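Local atomic coordinates of uncharacterized protein (Parabacteroides merdae ATCC 43184, PDB entry 4OPW), a protein that is of unknown function but, as a beta-solenoid of the putative auto-transporter adhesin head GIN domain family, probably takes part in cell adhesion. Residues D3-N8 with K69-D74; D19-I24 with R62-G67; S39-E44 with K82-W87; T206-A211 with A226-V231; N218-G223 with K234-E239. All blocks are in the same frame, centred on the assembly; numbering follows the deposited sequence.

Interaction 1. Residues D3-N8 with K69-D74; sequences DHVKGN and KGAKVD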
# COMPACT_ATOMS: atom_id res chain seq x y z
N ASP A 3 29.73 -13.13 -7.22
CA ASP A 3 30.53 -11.93 -7.31
C ASP A 3 29.81 -10.79 -6.61
O ASP A 3 28.58 -10.73 -6.64
CB ASP A 3 30.76 -11.55 -8.78
CG ASP A 3 31.63 -12.48 -9.62
OD1 ASP A 3 32.33 -13.34 -9.03
OD2 ASP A 3 31.64 -12.33 -10.86
N HIS A 4 30.56 -9.90 -5.99
CA HIS A 4 29.98 -8.68 -5.48
C HIS A 4 30.14 -7.70 -6.60
O HIS A 4 31.24 -7.60 -7.17
CB HIS A 4 30.69 -8.20 -4.20
CG HIS A 4 30.25 -8.91 -2.98
ND1 HIS A 4 29.41 -8.31 -2.07
CD2 HIS A 4 30.59 -10.13 -2.52
CE1 HIS A 4 29.25 -9.19 -1.10
NE2 HIS A 4 29.95 -10.30 -1.33
N VAL A 5 29.05 -7.03 -6.99
CA VAL A 5 29.14 -6.05 -8.07
C VAL A 5 28.61 -4.71 -7.57
O VAL A 5 27.96 -4.64 -6.53
CB VAL A 5 28.39 -6.51 -9.37
CG1 VAL A 5 29.01 -7.77 -9.97
CG2 VAL A 5 26.89 -6.68 -9.11
N LYS A 6 28.85 -3.65 -8.35
CA LYS A 6 28.28 -2.35 -8.02
C LYS A 6 28.02 -1.59 -9.30
O LYS A 6 28.71 -1.81 -10.30
CB LYS A 6 29.18 -1.54 -7.05
CG LYS A 6 30.54 -1.13 -7.62
CD LYS A 6 31.29 -0.25 -6.63
CE LYS A 6 32.69 0.04 -7.09
NZ LYS A 6 33.41 0.92 -6.12
N GLY A 7 27.04 -0.71 -9.25
CA GLY A 7 26.70 0.12 -10.39
C GLY A 7 27.84 1.03 -10.81
O GLY A 7 28.55 1.58 -9.97
N ASN A 8 28.01 1.19 -12.14
CA ASN A 8 29.07 2.05 -12.69
C ASN A 8 28.60 3.53 -12.80
O ASN A 8 29.32 4.37 -13.36
CB ASN A 8 29.53 1.51 -14.07
CG ASN A 8 28.54 1.71 -15.21
OD1 ASN A 8 27.42 2.22 -15.04
ND2 ASN A 8 28.96 1.34 -16.41
N LYS A 69 19.43 -10.85 -9.10
CA LYS A 69 19.81 -12.27 -9.10
C LYS A 69 21.21 -12.42 -9.67
O LYS A 69 21.68 -11.53 -10.40
CB LYS A 69 18.81 -13.12 -9.92
CG LYS A 69 18.67 -12.68 -11.39
CD LYS A 69 18.66 -13.82 -12.38
CE LYS A 69 18.36 -13.34 -13.79
NZ LYS A 69 19.43 -12.45 -14.33
N GLY A 70 21.88 -13.53 -9.36
CA GLY A 70 23.20 -13.86 -9.91
C GLY A 70 24.44 -13.21 -9.37
O GLY A 70 25.55 -13.55 -9.81
N ALA A 71 24.29 -12.25 -8.47
CA ALA A 71 25.38 -11.53 -7.80
C ALA A 71 24.83 -10.76 -6.65
O ALA A 71 23.62 -10.50 -6.61
CB ALA A 71 26.09 -10.57 -8.76
N LYS A 72 25.71 -10.36 -5.72
CA LYS A 72 25.31 -9.50 -4.60
C LYS A 72 25.56 -8.06 -5.08
O LYS A 72 26.69 -7.73 -5.41
CB LYS A 72 26.12 -9.85 -3.33
CG LYS A 72 25.88 -11.27 -2.81
CD LYS A 72 27.19 -11.94 -2.41
CE LYS A 72 26.98 -13.29 -1.75
NZ LYS A 72 28.28 -13.94 -1.42
N VAL A 73 24.50 -7.23 -5.16
CA VAL A 73 24.68 -5.86 -5.66
C VAL A 73 24.95 -4.98 -4.44
O VAL A 73 24.05 -4.74 -3.64
CB VAL A 73 23.48 -5.38 -6.52
CG1 VAL A 73 23.67 -3.92 -6.95
CG2 VAL A 73 23.29 -6.28 -7.75
N ASP A 74 26.18 -4.53 -4.30
CA ASP A 74 26.58 -3.71 -3.16
C ASP A 74 26.04 -2.29 -3.22
O ASP A 74 25.86 -1.65 -2.18
CB ASP A 74 28.12 -3.64 -3.08
CG ASP A 74 28.80 -4.95 -2.68
OD1 ASP A 74 28.12 -5.81 -2.07
OD2 ASP A 74 29.99 -5.09 -2.95
O HOH W 1 28.00 -13.71 -9.70

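Interaction 2. Residues D19-I24 with R62-G67; sequences DDFNAI and RVLTVG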
# COMPACT_ATOMS: atom_id res chain seq x y z
N ASP A 19 5.14 -11.19 -19.67
CA ASP A 19 4.01 -12.10 -19.56
C ASP A 19 2.92 -11.49 -18.68
O ASP A 19 3.14 -10.45 -18.04
CB ASP A 19 4.46 -13.46 -18.98
CG ASP A 19 5.24 -14.38 -19.91
OD1 ASP A 19 5.25 -14.13 -21.14
OD2 ASP A 19 5.85 -15.36 -19.41
N ASP A 20 1.74 -12.14 -18.63
CA ASP A 20 0.63 -11.68 -17.80
C ASP A 20 0.92 -11.90 -16.33
O ASP A 20 1.39 -12.98 -15.92
CB ASP A 20 -0.66 -12.45 -18.18
CG ASP A 20 -1.29 -12.09 -19.51
OD1 ASP A 20 -0.77 -11.17 -20.19
OD2 ASP A 20 -2.29 -12.74 -19.89
N PHE A 21 0.64 -10.88 -15.52
CA PHE A 21 0.73 -10.97 -14.06
C PHE A 21 -0.48 -10.27 -13.45
O PHE A 21 -1.00 -9.33 -14.06
CB PHE A 21 2.05 -10.40 -13.50
CG PHE A 21 2.27 -8.93 -13.73
CD1 PHE A 21 1.81 -7.98 -12.82
CD2 PHE A 21 2.93 -8.48 -14.87
CE1 PHE A 21 1.97 -6.61 -13.05
CE2 PHE A 21 3.13 -7.10 -15.09
CZ PHE A 21 2.63 -6.18 -14.19
N ASN A 22 -0.91 -10.69 -12.26
CA ASN A 22 -2.03 -10.01 -11.58
C ASN A 22 -1.63 -9.68 -10.12
O ASN A 22 -2.46 -9.23 -9.33
CB ASN A 22 -3.32 -10.85 -11.65
CG ASN A 22 -3.24 -12.19 -10.95
OD1 ASN A 22 -2.26 -12.49 -10.25
ND2 ASN A 22 -4.25 -13.03 -11.16
N ALA A 23 -0.35 -9.93 -9.77
CA ALA A 23 0.17 -9.70 -8.43
C ALA A 23 1.61 -9.31 -8.53
O ALA A 23 2.34 -9.77 -9.43
CB ALA A 23 -0.00 -10.95 -7.56
N ILE A 24 2.04 -8.41 -7.63
CA ILE A 24 3.40 -7.87 -7.64
C ILE A 24 4.05 -8.05 -6.26
O ILE A 24 3.41 -7.81 -5.24
CB ILE A 24 3.39 -6.36 -8.04
CG1 ILE A 24 2.82 -6.14 -9.46
CG2 ILE A 24 4.82 -5.74 -7.93
CD1 ILE A 24 2.43 -4.64 -9.80
N ARG A 62 1.26 -16.17 -12.20
CA ARG A 62 0.84 -14.77 -12.44
C ARG A 62 1.32 -13.79 -11.32
O ARG A 62 0.84 -12.66 -11.26
CB ARG A 62 -0.68 -14.65 -12.67
CG ARG A 62 -1.08 -15.24 -14.03
CD ARG A 62 -2.60 -15.25 -14.24
NE ARG A 62 -3.26 -16.18 -13.32
CZ ARG A 62 -4.57 -16.19 -13.08
NH1 ARG A 62 -5.37 -15.33 -13.69
NH2 ARG A 62 -5.08 -17.07 -12.22
N VAL A 63 2.31 -14.20 -10.49
CA VAL A 63 2.91 -13.32 -9.48
C VAL A 63 4.23 -12.83 -10.03
O VAL A 63 5.13 -13.63 -10.31
CB VAL A 63 3.09 -13.99 -8.09
CG1 VAL A 63 3.72 -13.02 -7.09
CG2 VAL A 63 1.76 -14.54 -7.58
N LEU A 64 4.34 -11.52 -10.20
CA LEU A 64 5.57 -10.91 -10.69
C LEU A 64 6.47 -10.53 -9.52
O LEU A 64 6.04 -9.80 -8.62
CB LEU A 64 5.25 -9.67 -11.56
CG LEU A 64 6.44 -8.72 -11.86
CD1 LEU A 64 7.49 -9.38 -12.80
CD2 LEU A 64 5.96 -7.42 -12.49
N THR A 65 7.72 -11.00 -9.56
CA THR A 65 8.78 -10.60 -8.62
C THR A 65 9.84 -9.84 -9.40
O THR A 65 10.26 -10.30 -10.47
CB THR A 65 9.38 -11.80 -7.84
OG1 THR A 65 8.36 -12.40 -7.04
CG2 THR A 65 10.54 -11.38 -6.91
N VAL A 66 10.27 -8.69 -8.87
CA VAL A 66 11.37 -7.92 -9.48
C VAL A 66 12.43 -7.68 -8.40
O VAL A 66 12.10 -7.36 -7.27
CB VAL A 66 10.89 -6.59 -10.16
CG1 VAL A 66 12.06 -5.78 -10.72
CG2 VAL A 66 9.88 -6.85 -11.28
N GLY A 67 13.70 -7.81 -8.77
CA GLY A 67 14.82 -7.52 -7.88
C GLY A 67 16.12 -7.86 -8.59
O GLY A 67 16.21 -7.71 -9.82

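Interaction 3. Residues S39-E44 with K82-W87; sequences STPHIE and KTNSKW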
# COMPACT_ATOMS: atom_id res chain seq x y z
N SER A 39 -3.40 -2.77 -23.03
CA SER A 39 -2.27 -2.64 -23.95
C SER A 39 -1.28 -3.80 -23.77
O SER A 39 -1.12 -4.28 -22.64
CB SER A 39 -1.52 -1.33 -23.67
OG SER A 39 -2.33 -0.19 -23.90
N THR A 40 -0.61 -4.23 -24.87
CA THR A 40 0.41 -5.28 -24.82
C THR A 40 1.36 -5.04 -23.63
O THR A 40 2.01 -3.99 -23.57
CB THR A 40 1.21 -5.34 -26.14
OG1 THR A 40 0.29 -5.55 -27.21
CG2 THR A 40 2.27 -6.45 -26.14
N PRO A 41 1.45 -5.95 -22.65
CA PRO A 41 2.29 -5.66 -21.48
C PRO A 41 3.77 -5.62 -21.80
O PRO A 41 4.32 -6.47 -22.53
CB PRO A 41 1.95 -6.79 -20.50
CG PRO A 41 0.60 -7.29 -20.95
CD PRO A 41 0.67 -7.19 -22.45
N HIS A 42 4.41 -4.57 -21.27
CA HIS A 42 5.84 -4.35 -21.34
C HIS A 42 6.38 -4.08 -19.95
O HIS A 42 5.63 -3.69 -19.04
CB HIS A 42 6.20 -3.19 -22.28
CG HIS A 42 6.02 -3.50 -23.73
ND1 HIS A 42 4.82 -3.25 -24.37
CD2 HIS A 42 6.89 -4.00 -24.63
CE1 HIS A 42 4.99 -3.63 -25.63
NE2 HIS A 42 6.22 -4.09 -25.83
N ILE A 43 7.70 -4.26 -19.79
CA ILE A 43 8.42 -3.89 -18.58
C ILE A 43 9.64 -3.07 -19.01
O ILE A 43 10.38 -3.48 -19.91
CB ILE A 43 8.74 -5.07 -17.62
CG1 ILE A 43 9.33 -4.55 -16.27
CG2 ILE A 43 9.61 -6.16 -18.28
CD1 ILE A 43 9.17 -5.53 -15.09
N GLU A 44 9.79 -1.90 -18.40
CA GLU A 44 10.88 -0.98 -18.68
C GLU A 44 11.70 -0.84 -17.41
O GLU A 44 11.17 -0.48 -16.35
CB GLU A 44 10.27 0.35 -19.15
CG GLU A 44 11.27 1.31 -19.76
CD GLU A 44 10.60 2.51 -20.42
OE1 GLU A 44 9.80 3.19 -19.75
OE2 GLU A 44 10.91 2.77 -21.60
N LYS A 82 8.89 0.29 -14.82
CA LYS A 82 7.65 0.79 -15.40
C LYS A 82 6.96 -0.38 -16.10
O LYS A 82 7.53 -0.94 -17.03
CB LYS A 82 7.90 1.96 -16.37
CG LYS A 82 6.58 2.56 -16.87
CD LYS A 82 6.78 3.68 -17.89
CE LYS A 82 5.51 3.93 -18.65
NZ LYS A 82 5.49 5.27 -19.29
N THR A 83 5.76 -0.78 -15.64
CA THR A 83 5.11 -1.94 -16.28
C THR A 83 3.58 -1.79 -16.22
O THR A 83 3.06 -0.87 -15.59
CB THR A 83 5.61 -3.26 -15.65
OG1 THR A 83 5.21 -4.36 -16.45
CG2 THR A 83 5.17 -3.43 -14.20
N ASN A 84 2.87 -2.68 -16.90
CA ASN A 84 1.42 -2.66 -16.95
C ASN A 84 0.87 -4.08 -17.01
O ASN A 84 1.58 -5.01 -17.42
CB ASN A 84 0.91 -1.83 -18.17
CG ASN A 84 1.13 -2.51 -19.50
OD1 ASN A 84 2.27 -2.71 -19.94
ND2 ASN A 84 0.03 -2.90 -20.17
N SER A 85 -0.40 -4.24 -16.62
CA SER A 85 -1.11 -5.51 -16.72
C SER A 85 -2.60 -5.23 -16.83
O SER A 85 -3.05 -4.15 -16.45
CB SER A 85 -0.82 -6.40 -15.51
OG SER A 85 -1.47 -5.94 -14.34
N LYS A 86 -3.36 -6.21 -17.30
CA LYS A 86 -4.80 -6.02 -17.42
C LYS A 86 -5.48 -6.04 -16.03
O LYS A 86 -6.47 -5.34 -15.82
CB LYS A 86 -5.37 -7.10 -18.34
CG LYS A 86 -6.85 -6.93 -18.64
CD LYS A 86 -7.33 -7.83 -19.79
CE LYS A 86 -8.84 -7.77 -19.87
NZ LYS A 86 -9.36 -8.53 -21.05
N TRP A 87 -4.97 -6.88 -15.14
CA TRP A 87 -5.53 -7.09 -13.81
C TRP A 87 -4.48 -6.95 -12.72
O TRP A 87 -3.30 -7.29 -12.93
CB TRP A 87 -6.15 -8.50 -13.73
CG TRP A 87 -7.19 -8.77 -14.77
CD1 TRP A 87 -7.05 -9.53 -15.89
CD2 TRP A 87 -8.51 -8.22 -14.81
NE1 TRP A 87 -8.22 -9.52 -16.61
CE2 TRP A 87 -9.13 -8.72 -15.98
CE3 TRP A 87 -9.23 -7.34 -13.98
CZ2 TRP A 87 -10.46 -8.41 -16.31
CZ3 TRP A 87 -10.55 -7.05 -14.30
CH2 TRP A 87 -11.14 -7.56 -15.47

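Interaction 4. Residues T206-A211 with A226-V231; sequences TDNLKA and AVQQKV. With EDO (1,2-ethanediol), chain D.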
# COMPACT_ATOMS: atom_id res chain seq x y z
N THR A 206 -20.94 7.14 9.06
CA THR A 206 -22.15 7.92 8.76
C THR A 206 -23.42 7.28 9.35
O THR A 206 -24.51 7.84 9.20
CB THR A 206 -22.30 8.19 7.26
OG1 THR A 206 -22.48 6.95 6.58
CG2 THR A 206 -21.12 8.99 6.69
N ASP A 207 -23.29 6.14 10.05
CA ASP A 207 -24.47 5.54 10.67
C ASP A 207 -24.10 4.94 12.03
O ASP A 207 -24.73 5.31 13.04
CB ASP A 207 -25.12 4.48 9.77
CG ASP A 207 -26.37 3.87 10.38
OD1 ASP A 207 -27.31 4.62 10.69
OD2 ASP A 207 -26.37 2.64 10.62
N ASN A 208 -23.11 4.02 12.06
CA ASN A 208 -22.72 3.40 13.32
C ASN A 208 -21.22 3.20 13.41
O ASN A 208 -20.57 2.87 12.41
CB ASN A 208 -23.41 2.06 13.53
CG ASN A 208 -23.45 1.64 14.98
OD1 ASN A 208 -24.21 2.18 15.79
ND2 ASN A 208 -22.62 0.68 15.33
N LEU A 209 -20.71 3.38 14.62
CA LEU A 209 -19.31 3.20 14.94
C LEU A 209 -19.16 2.34 16.18
O LEU A 209 -19.72 2.65 17.22
CB LEU A 209 -18.61 4.56 15.17
CG LEU A 209 -17.20 4.51 15.82
CD1 LEU A 209 -16.18 3.82 14.90
CD2 LEU A 209 -16.73 5.90 16.28
N LYS A 210 -18.37 1.26 16.05
CA LYS A 210 -18.00 0.40 17.17
C LYS A 210 -16.52 0.69 17.45
O LYS A 210 -15.68 0.43 16.58
CB LYS A 210 -18.29 -1.07 16.87
CG LYS A 210 -19.78 -1.39 16.79
CD LYS A 210 -19.98 -2.83 16.53
CE LYS A 210 -21.40 -3.20 16.27
NZ LYS A 210 -21.53 -4.66 16.32
N ALA A 211 -16.22 1.30 18.60
CA ALA A 211 -14.85 1.69 18.94
C ALA A 211 -14.30 0.96 20.15
O ALA A 211 -14.98 0.85 21.18
CB ALA A 211 -14.79 3.20 19.17
N ALA A 226 -24.05 7.02 15.44
CA ALA A 226 -24.25 6.37 16.73
C ALA A 226 -22.91 5.75 17.13
O ALA A 226 -22.14 5.33 16.24
CB ALA A 226 -25.33 5.32 16.65
N VAL A 227 -22.58 5.77 18.42
CA VAL A 227 -21.28 5.25 18.86
C VAL A 227 -21.45 4.28 20.04
O VAL A 227 -22.10 4.63 21.02
CB VAL A 227 -20.29 6.41 19.23
CG1 VAL A 227 -18.93 5.87 19.68
CG2 VAL A 227 -20.09 7.39 18.07
N GLN A 228 -20.85 3.09 19.94
CA GLN A 228 -20.73 2.12 21.03
C GLN A 228 -19.23 1.97 21.27
O GLN A 228 -18.49 1.66 20.32
CB GLN A 228 -21.40 0.77 20.73
CG GLN A 228 -22.90 0.85 20.45
CD GLN A 228 -23.17 1.08 18.98
OE1 GLN A 228 -22.62 0.39 18.10
NE2 GLN A 228 -23.99 2.08 18.67
N GLN A 229 -18.76 2.27 22.48
CA GLN A 229 -17.32 2.23 22.74
C GLN A 229 -16.97 1.48 24.00
O GLN A 229 -17.79 1.37 24.92
CB GLN A 229 -16.73 3.65 22.82
CG GLN A 229 -17.31 4.52 23.95
CD GLN A 229 -16.75 5.91 23.94
OE1 GLN A 229 -15.79 6.21 24.66
NE2 GLN A 229 -17.32 6.78 23.13
N LYS A 230 -15.72 1.01 24.06
CA LYS A 230 -15.13 0.39 25.23
C LYS A 230 -13.68 0.82 25.26
O LYS A 230 -12.91 0.46 24.37
CB LYS A 230 -15.29 -1.14 25.25
CG LYS A 230 -14.87 -1.80 26.58
CD LYS A 230 -15.59 -1.22 27.82
CE LYS A 230 -14.94 -1.68 29.10
NZ LYS A 230 -15.14 -0.69 30.20
N VAL A 231 -13.35 1.68 26.22
CA VAL A 231 -12.01 2.25 26.37
C VAL A 231 -11.42 1.88 27.71
O VAL A 231 -12.04 2.12 28.75
CB VAL A 231 -12.02 3.80 26.19
CG1 VAL A 231 -10.67 4.41 26.52
CG2 VAL A 231 -12.47 4.20 24.79
C1 EDO D . -22.96 9.52 3.37
O1 EDO D . -21.82 10.34 3.21
C2 EDO D . -22.66 8.08 2.90
O2 EDO D . -22.15 7.30 3.97

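Interaction 5. Residues N218-G223 with K234-E239; sequences NIRYKG and KGTVEE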
# COMPACT_ATOMS: atom_id res chain seq x y z
N ASN A 218 -5.94 7.32 20.25
CA ASN A 218 -7.15 8.14 20.15
C ASN A 218 -7.90 7.92 18.85
O ASN A 218 -7.28 7.79 17.79
CB ASN A 218 -6.80 9.63 20.26
CG ASN A 218 -6.30 9.99 21.62
OD1 ASN A 218 -7.02 9.89 22.61
ND2 ASN A 218 -5.02 10.34 21.70
N ILE A 219 -9.23 7.90 18.96
CA ILE A 219 -10.12 7.79 17.82
C ILE A 219 -10.85 9.13 17.69
O ILE A 219 -11.47 9.59 18.66
CB ILE A 219 -11.09 6.60 17.93
CG1 ILE A 219 -10.33 5.26 17.94
CG2 ILE A 219 -12.17 6.67 16.82
CD1 ILE A 219 -11.21 4.02 18.30
N ARG A 220 -10.74 9.76 16.52
CA ARG A 220 -11.44 11.03 16.28
C ARG A 220 -12.36 10.80 15.10
O ARG A 220 -11.91 10.27 14.08
CB ARG A 220 -10.45 12.20 16.08
CG ARG A 220 -9.64 12.56 17.33
CD ARG A 220 -10.50 13.07 18.48
NE ARG A 220 -9.71 13.34 19.68
CZ ARG A 220 -9.51 12.48 20.68
NH1 ARG A 220 -10.01 11.26 20.62
NH2 ARG A 220 -8.80 12.84 21.74
N TYR A 221 -13.65 11.10 15.24
CA TYR A 221 -14.58 10.82 14.16
C TYR A 221 -15.41 12.02 13.76
O TYR A 221 -15.69 12.91 14.57
CB TYR A 221 -15.51 9.64 14.54
CG TYR A 221 -16.48 9.95 15.67
CD1 TYR A 221 -16.14 9.70 17.00
CD2 TYR A 221 -17.74 10.47 15.41
CE1 TYR A 221 -17.03 9.97 18.04
CE2 TYR A 221 -18.64 10.75 16.43
CZ TYR A 221 -18.28 10.49 17.75
OH TYR A 221 -19.16 10.77 18.76
N LYS A 222 -15.85 12.02 12.50
CA LYS A 222 -16.81 13.02 12.00
C LYS A 222 -18.09 12.28 11.76
O LYS A 222 -18.07 11.20 11.16
CB LYS A 222 -16.29 13.73 10.74
CG LYS A 222 -15.28 14.81 11.10
CD LYS A 222 -14.63 15.48 9.91
CE LYS A 222 -13.49 16.36 10.38
NZ LYS A 222 -12.83 17.08 9.27
N GLY A 223 -19.18 12.79 12.30
CA GLY A 223 -20.46 12.12 12.12
C GLY A 223 -21.41 12.90 11.23
O GLY A 223 -20.97 13.48 10.23
N LYS A 234 -5.78 5.77 28.79
CA LYS A 234 -5.88 7.24 28.74
C LYS A 234 -6.42 7.74 27.39
O LYS A 234 -6.86 8.89 27.30
CB LYS A 234 -4.51 7.88 29.03
CG LYS A 234 -4.05 7.69 30.48
CD LYS A 234 -2.55 7.90 30.62
CE LYS A 234 -2.09 7.72 32.06
NZ LYS A 234 -0.61 7.59 32.16
N GLY A 235 -6.44 6.87 26.38
CA GLY A 235 -6.96 7.23 25.06
C GLY A 235 -8.45 7.51 25.07
O GLY A 235 -9.13 7.12 26.01
N THR A 236 -8.97 8.25 24.08
CA THR A 236 -10.41 8.57 24.05
C THR A 236 -10.97 8.46 22.65
O THR A 236 -10.24 8.47 21.65
CB THR A 236 -10.68 10.01 24.58
OG1 THR A 236 -10.05 10.95 23.71
CG2 THR A 236 -10.25 10.23 26.03
N VAL A 237 -12.30 8.41 22.60
CA VAL A 237 -13.14 8.39 21.40
C VAL A 237 -13.90 9.71 21.44
O VAL A 237 -14.66 9.94 22.39
CB VAL A 237 -14.08 7.16 21.36
CG1 VAL A 237 -14.90 7.14 20.07
CG2 VAL A 237 -13.30 5.86 21.51
N GLU A 238 -13.67 10.61 20.46
CA GLU A 238 -14.32 11.93 20.48
C GLU A 238 -14.70 12.39 19.09
O GLU A 238 -13.98 12.12 18.12
CB GLU A 238 -13.38 12.99 21.11
CG GLU A 238 -13.13 12.84 22.60
CD GLU A 238 -12.12 13.80 23.18
OE1 GLU A 238 -12.08 14.97 22.74
OE2 GLU A 238 -11.37 13.39 24.10
N GLU A 239 -15.83 13.11 18.99
CA GLU A 239 -16.28 13.70 17.74
C GLU A 239 -15.50 14.99 17.45
O GLU A 239 -15.23 15.76 18.37
CB GLU A 239 -17.79 14.04 17.85
CG GLU A 239 -18.39 14.41 16.51
CD GLU A 239 -19.87 14.77 16.46
OE1 GLU A 239 -20.34 15.50 17.36
OE2 GLU A 239 -20.51 14.40 15.46
O HOH W 2 -6.42 10.90 25.02
O HOH W 3 -18.99 15.58 13.43

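Interaction 1. Residues D3-N8 with K69-D74
His4 and Val5 pair in parallel with Lys72 and Val73 through three backbone hydrogen bonds. Lys72 N donates to Asp3 O, Val5 N to Lys72 O (2.9 Å) and Asp74 N to Val5 O, with the donor alternating between the two strands. A fourth, side-chain bond comes from the His4 imidazole, whose ND1 meets Asp74 OD1 at 2.8 Å and nearly straight (173°). The oxygen lies in the ring plane and is used on its syn side, while ring and carboxylate planes are turned 39° apart. The bond restrains the rotation of the ring. The two short strands, 4-6 and 72-75, form a small parallel sheet of their own near the N terminus, at the surface and far from the centre of the chain. Over one face of the imidazole lies the aliphatic part of Lys72: bent at chi2 (136°), the chain lays CD 3.8 Å from the ring centroid in a CH-pi contact displaced toward NE2. On the face bearing Val5, its CG2 touches Val73 CG2 at 3.9 Å and Ala71 CB at 4.0 Å, with Tyr54 packing against both Val5 and Ala71. One water accepts from Asp3 N and donates to Gly70 O.

Interaction 2. Residues D19-I24 with R62-G67
The carbonyl of Arg62 is the main acceptor between these segments. Asn22 N donates to Arg62 O at 2.8 Å, in the carbonyl plane, and Ala23 N adds a weak bond to the same oxygen at 3.3 Å, so two successive amides converge on one acceptor where the chain of 19-24 turns into its strand. One step further, Leu64 N reaches Ala23 O at 2.8 Å in a nearly straight bond (171°), which sets Ala23 beside Val63 and Ile24 beside Leu64 in parallel register. The ladder runs on beyond the contact as Leu64 bonds to Lys25, and on the far side of strand 23-27 the backbone of Ile24 bonds to Glu90 and Lys92. This pairing lies at the N-terminal end of the long sheet, where strand 63-66 also pairs antiparallel with 55-60, before the regular parallel strands from 90-94 onward.

Side-chain groups flank this ladder. On the buried side Leu64 CD2 sits over the centre of the Phe21 ring, 3.8 Å from the centroid and only 8° off the normal, a CH-pi contact; Phe21 CG also meets Leu64 CB at 3.8 Å. The ring is swung there because its CG lies between the backbone N and the carbonyl carbon (chi1 64°), and Tyr34 and Phe32 add to the same apolar core. On the other side Ala23 CB touches Val63 CG2 at 4.0 Å. The peptide groups at this join therefore pair with one another beside an apolar core, while the charge of Arg62 is kept at the exposed margin.

Interaction 3. Residues S39-E44 with K82-W87
Asn84 has the most surface buried here and uses both ends of its amide to hold the chain of 39-44. OD1 accepts from His42 N at 3.1 Å (166°), the donor tilted 20° from the carbonyl plane, and ND2 donates to Ser39 O at 3.1 Å, a more bent bond made from within the amide plane but above the plane of the Ser39 carbonyl. ND2 also bonds to Ser37 OG. With CG set between the backbone N and the carbonyl carbon (chi1 72°), the amide spans the loop residues Thr40 and Pro41, and OD1 rests 3.3 Å from Pro41 CA.

From His42 on, the first segment is strand 42-46, antiparallel to strand 80-85, in contrast to the parallel rungs of the solenoid, which 80-85 joins through strand 31-36. Lys82 and Glu44, next in buried area, form a hydrogen-bonded pair: Glu44 N donates to Lys82 O at 2.8 Å, and Lys82 N to Glu44 O. Their extended side chains run alongside each other, Glu44 OE1 lying against Lys82 CD at 3.6 Å. Between these sites Thr83 OG1 donates to His42 O at 2.7 Å, and Thr83 CB packs against Ile43 CG1 at 4.0 Å.

Interaction 4. Residues T206-A211 with A226-V231
Asn208, in one of its two modelled conformers, faces Gln228 with their amides almost coplanar, 15° apart, although the two side chains reach this point from nearly perpendicular directions. In that conformer each amide gives one N-H and takes one: Gln228 NE2 donates to Asn208 OD1 at 2.9 Å, and Asn208 ND2 donates to Gln228 OE1 at 2.8 Å. Both oxygens are met in plane on a lone pair, and the two N-H bonds are equally straight at 161°. The pairing works because Gln228 folds back at chi2 (89°), bringing its amide level with Asn208, two residues before its own beta partner Lys210. The reciprocal bonds hold the two groups nearly coplanar and tie the orientation of one amide to that of the other.

On the other face Leu209 and Val227 run alongside each other in one direction, with CD2 of the leucine 4.0 Å from Val227 CG1; Tyr221 packs against both. Ala211 and Gln229 follow at the same face.

Underneath runs an unbroken parallel ladder of five backbone bonds, from Ala226 N to Asp207 O through to Lys230 N to Ala211 O. Parallel strands held in register, with the apolar pair of Leu209 and Val227 facing inward, are consistent with a right-handed parallel beta-solenoid, as in the pectate lyase-like clan.

Interaction 5. Residues N218-G223 with K234-E239
Backbone hydrogen bonds set strands 218-221 and 237-239 in parallel: Ile219 N donates to Thr236 O, Glu238 N to Ile219 O and Tyr221 N to Glu238 O. Asn218 OD1 extends the ladder by accepting from Thr236 N at 2.9 Å, and a water donates to the same oxygen and to Lys234 O.

The polar side chains centre on Arg220. Bent at chi2 (-64°), it brings NH1 to Thr236 O at 3.0 Å and to its own neighbour's carbonyl, Ile219 O, both oxygens lying near the guanidinium plane; bonds to Thr236 OG1 are weak. The Glu238 carboxylate stacks over one guanidinium face, the planes 17° apart. Its OE2 is 3.5 Å from Arg220 NH2, a salt bridge of charge alone, and is held by Thr236 OG1 at 2.8 Å.

Apolar contacts occupy the other side. Glu239 CB lies over the Tyr221 ring, 4.0 Å from its centroid, a CH-pi contact, while Tyr221 CE1 meets Val237 CG1 at 4.1 Å.

This is the last rung of one wall of the parallel solenoid: strand 218-221 bonds along its other edge to strand 200-205, and Ile219 and Val237 face strand 208-214 of the opposite wall, with Val237 also meeting strand 226-232.

How the interactions relate
From the N terminus, interaction 1 joins residues 3-8 to 69-74 and closes the widest loop of the N-terminal part. Interaction 2 is nested inside it and ties 19-24 to 62-67. Interaction 3, between 39-44 and 82-87, crosses both; it touches interaction 2 where Phe21 packs on Thr83, Asn84 and Ser85, their centres about 10 Å apart. After successive parallel strands, on the opposite side of the chain's centre, interactions 4 and 5 follow in series, closing short loops of 14 and 10 residues; each pairs strands one turn of the coil apart. These two cross, with Tyr221 against Val227 and Ile219 against Ala211, joining two strand layers at the C-terminal end.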